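Long-range contact in trypsin-resistant surface T6 protein (Streptococcus pyogenes serotype M6, PDB 4P0D), which serves as the backbone pilin of surface pili, a modular three-domain Ig-like protein probably linked into the pilus shaft through its sorting motif: residues I158-L168 and I361-K369. The protein carries 1 engineered substitution. Sequence-based numbering, arbitrary orientation.
Sequences IDDVNKKTTSL and ISTQVSSGK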
loop_
_atom_site.group_PDB
_atom_site.type_symbol
_atom_site.label_atom_id
_atom_site.label_comp_id
_atom_site.label_asym_id
_atom_site.label_seq_id
_atom_site.Cartn_x
_atom_site.Cartn_y
_atom_site.Cartn_z
ATOM N N ILE A 158 0.047 3.113 18.966
ATOM C CA ILE A 158 0.902 3.501 20.068
ATOM C C ILE A 158 2.339 3.133 19.699
ATOM O O ILE A 158 2.614 1.979 19.402
ATOM C CB ILE A 158 0.513 2.732 21.345
ATOM C CG1 ILE A 158 -0.941 3.023 21.742
ATOM C CG2 ILE A 158 1.484 3.036 22.480
ATOM C CD1 ILE A 158 -1.164 4.437 22.215
ATOM N N ASP A 159 3.245 4.111 19.732
ATOM C CA ASP A 159 4.641 3.866 19.348
ATOM C C ASP A 159 5.368 3.056 20.414
ATOM O O ASP A 159 5.377 3.421 21.585
ATOM C CB ASP A 159 5.398 5.178 19.095
ATOM C CG ASP A 159 5.066 5.805 17.733
ATOM O OD1 ASP A 159 4.802 5.075 16.759
ATOM O OD2 ASP A 159 5.093 7.048 17.636
ATOM N N ASP A 160 5.949 1.944 19.985
ATOM C CA ASP A 160 6.792 1.111 20.828
ATOM C C ASP A 160 8.199 1.107 20.217
ATOM O O ASP A 160 8.503 0.272 19.365
ATOM C CB ASP A 160 6.200 -0.301 20.856
ATOM C CG ASP A 160 7.010 -1.263 21.704
ATOM O OD1 ASP A 160 7.864 -0.793 22.478
ATOM O OD2 ASP A 160 6.796 -2.480 21.561
ATOM N N VAL A 161 9.028 2.065 20.634
ATOM C CA VAL A 161 10.306 2.333 19.975
ATOM C C VAL A 161 9.987 2.595 18.487
ATOM O O VAL A 161 9.202 3.505 18.183
ATOM C CB VAL A 161 11.340 1.206 20.259
ATOM C CG1 VAL A 161 12.766 1.652 19.942
ATOM C CG2 VAL A 161 11.283 0.805 21.733
ATOM N N ASN A 162 10.531 1.814 17.564
ATOM C CA ASN A 162 10.211 1.999 16.150
ATOM C C ASN A 162 9.046 1.114 15.663
ATOM O O ASN A 162 8.866 0.948 14.464
ATOM C CB ASN A 162 11.455 1.727 15.302
ATOM C CG ASN A 162 12.002 0.339 15.519
ATOM O OD1 ASN A 162 11.634 -0.339 16.487
ATOM N ND2 ASN A 162 12.886 -0.095 14.635
ATOM N N LYS A 163 8.275 0.532 16.585
ATOM C CA LYS A 163 7.158 -0.346 16.217
ATOM C C LYS A 163 5.835 0.346 16.494
ATOM O O LYS A 163 5.612 0.812 17.606
ATOM C CB LYS A 163 7.193 -1.624 17.051
ATOM C CG LYS A 163 8.455 -2.461 16.910
ATOM C CD LYS A 163 8.454 -3.244 15.609
ATOM C CE LYS A 163 9.585 -4.276 15.530
ATOM N NZ LYS A 163 10.888 -3.750 16.025
ATOM N N LYS A 164 4.944 0.399 15.510
ATOM C CA LYS A 164 3.598 0.880 15.784
ATOM C C LYS A 164 2.726 -0.267 16.282
ATOM O O LYS A 164 2.627 -1.294 15.640
ATOM C CB LYS A 164 3.012 1.604 14.565
ATOM C CG LYS A 164 3.815 2.875 14.244
ATOM C CD LYS A 164 3.140 3.789 13.244
ATOM C CE LYS A 164 4.036 4.970 12.887
ATOM N NZ LYS A 164 4.187 5.957 14.008
ATOM N N THR A 165 2.119 -0.077 17.454
ATOM C CA THR A 165 1.333 -1.125 18.095
ATOM C C THR A 165 -0.129 -0.703 18.303
ATOM O O THR A 165 -0.456 0.473 18.312
ATOM C CB THR A 165 1.938 -1.533 19.454
ATOM O OG1 THR A 165 1.716 -0.499 20.417
ATOM C CG2 THR A 165 3.447 -1.781 19.330
ATOM N N THR A 166 -0.997 -1.681 18.487
ATOM C CA THR A 166 -2.417 -1.416 18.647
ATOM C C THR A 166 -3.076 -2.507 19.498
ATOM O O THR A 166 -2.406 -3.449 19.967
ATOM C CB THR A 166 -3.092 -1.328 17.261
ATOM O OG1 THR A 166 -4.431 -0.833 17.401
ATOM C CG2 THR A 166 -3.111 -2.671 16.608
ATOM N N SER A 167 -4.385 -2.408 19.681
ATOM C CA SER A 167 -5.100 -3.352 20.515
ATOM C C SER A 167 -6.431 -3.721 19.872
ATOM O O SER A 167 -6.931 -3.005 18.987
ATOM C CB SER A 167 -5.295 -2.749 21.898
ATOM O OG SER A 167 -6.145 -1.605 21.833
ATOM N N LEU A 168 -6.994 -4.846 20.301
ATOM C CA LEU A 168 -8.319 -5.293 19.828
ATOM C C LEU A 168 -9.362 -4.186 19.988
ATOM O O LEU A 168 -9.475 -3.568 21.050
ATOM C CB LEU A 168 -8.774 -6.537 20.597
ATOM C CG LEU A 168 -10.200 -7.026 20.324
ATOM C CD1 LEU A 168 -10.295 -7.561 18.903
ATOM C CD2 LEU A 168 -10.560 -8.105 21.322
ATOM N N ILE A 361 -4.383 -16.245 29.033
ATOM C CA ILE A 361 -3.875 -15.289 28.056
ATOM C C ILE A 361 -4.947 -14.263 27.691
ATOM O O ILE A 361 -6.119 -14.601 27.535
ATOM C CB ILE A 361 -3.380 -15.979 26.761
ATOM C CG1 ILE A 361 -2.225 -16.932 27.070
ATOM C CG2 ILE A 361 -2.906 -14.952 25.746
ATOM C CD1 ILE A 361 -1.805 -17.758 25.875
ATOM N N SER A 362 -4.525 -13.016 27.544
ATOM C CA SER A 362 -5.431 -11.921 27.214
ATOM C C SER A 362 -5.667 -11.826 25.710
ATOM O O SER A 362 -4.933 -12.417 24.917
ATOM C CB SER A 362 -4.844 -10.609 27.691
ATOM O OG SER A 362 -3.837 -10.125 26.809
ATOM N N THR A 363 -6.673 -11.050 25.335
ATOM C CA THR A 363 -6.827 -10.575 23.966
ATOM C C THR A 363 -5.708 -9.574 23.623
ATOM O O THR A 363 -4.890 -9.213 24.483
ATOM C CB THR A 363 -8.190 -9.887 23.786
ATOM O OG1 THR A 363 -8.384 -8.945 24.843
ATOM C CG2 THR A 363 -9.313 -10.908 23.782
ATOM N N GLN A 364 -5.698 -9.084 22.387
ATOM C CA GLN A 364 -4.550 -8.329 21.858
ATOM C C GLN A 364 -4.440 -6.907 22.401
ATOM O O GLN A 364 -5.408 -6.142 22.390
ATOM C CB GLN A 364 -4.603 -8.266 20.330
ATOM C CG GLN A 364 -4.619 -9.595 19.596
ATOM C CD GLN A 364 -6.016 -10.141 19.362
ATOM O OE1 GLN A 364 -6.923 -9.881 20.138
ATOM N NE2 GLN A 364 -6.190 -10.911 18.298
ATOM N N VAL A 365 -3.238 -6.551 22.835
ATOM C CA VAL A 365 -2.964 -5.283 23.469
ATOM C C VAL A 365 -1.789 -4.543 22.835
ATOM O O VAL A 365 -0.872 -5.154 22.304
ATOM C CB VAL A 365 -2.697 -5.465 24.985
ATOM C CG1 VAL A 365 -3.884 -6.141 25.648
ATOM C CG2 VAL A 365 -1.415 -6.259 25.263
ATOM N N SER A 366 -1.806 -3.219 22.942
ATOM C CA SER A 366 -0.707 -2.395 22.444
ATOM C C SER A 366 0.405 -2.363 23.484
ATOM O O SER A 366 0.204 -2.773 24.623
ATOM C CB SER A 366 -1.195 -0.984 22.205
ATOM O OG SER A 366 -1.484 -0.336 23.443
ATOM N N SER A 367 1.562 -1.826 23.112
ATOM C CA SER A 367 2.622 -1.614 24.084
ATOM C C SER A 367 2.078 -0.743 25.197
ATOM O O SER A 367 1.260 0.162 24.945
ATOM C CB SER A 367 3.834 -0.961 23.431
ATOM O OG SER A 367 3.524 0.336 22.940
ATOM N N GLY A 368 2.478 -1.025 26.434
ATOM C CA GLY A 368 2.003 -0.248 27.570
ATOM C C GLY A 368 2.033 -0.999 28.879
ATOM O O GLY A 368 2.527 -2.125 28.956
ATOM N N LYS A 369 1.508 -0.361 29.920
ATOM C CA LYS A 369 1.445 -0.949 31.266
ATOM C C LYS A 369 0.027 -1.445 31.523
ATOM O O LYS A 369 -0.952 -0.732 31.212
ATOM C CB LYS A 369 1.800 0.092 32.340
ATOM C CG LYS A 369 3.141 0.806 32.144
#
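Asp160 turns one face of its carboxylate to Ser367, whose CB lies almost squarely over it, 3.6 Å from CG of Asp160. At the carboxylate's rim, OD2 takes hydrogen bonds from Tyr319 OH and Trp394 N. The second flat group, the amide of Gln364, meets Leu168 at its oxygen end: Leu168 CB sits obliquely above one face, 3.8 Å from Gln364 OE1, while NE2 at the other end bonds Asn267 O and Ala269 O. A bend in the Gln364 chain at chi2 gives the amide this position. Leu168 CD2 reaches on to the methyl side of Thr363, 3.9 Å from both its CB and CG2.

Between these two ends, Thr165 OG1 is the polar centre. Thr165 OG1 accepts a nearly straight hydrogen bond from Ser367 N (3.0 Å, 162°) and a longer one from Ser367 OG, and donates its own proton to Ile158 O at 2.8 Å. That carbonyl is gripped from opposite faces of its plane, by Thr165 N and by OG1. With chi1 of 72°, Thr165 holds its hydroxyl between N and the carbonyl carbon, facing Ser367. Ile158 CG2 packs against Ser367 OG at 3.4 Å. Further along, Leu168 N bonds Gln364 O at 2.9 Å, the donor standing 40° out of the carbonyl plane.

Residues 158-165 form a two-stranded β-hairpin closed by a type II' turn, and its tail runs on beside the loop that leads into strand 368-376 of the prealbumin-like domain. The backbone of Tyr317 hydrogen-bonds to Lys164 and Thr166, and that of Tyr319 to Val365. The chemistry is therefore mostly polar: one threonine hydroxyl, accepting two hydrogen bonds and donating one, ties the hairpin's own pairing to the loop, and a single backbone N-H···O hydrogen bond, from Leu168 to Gln364, continues the join.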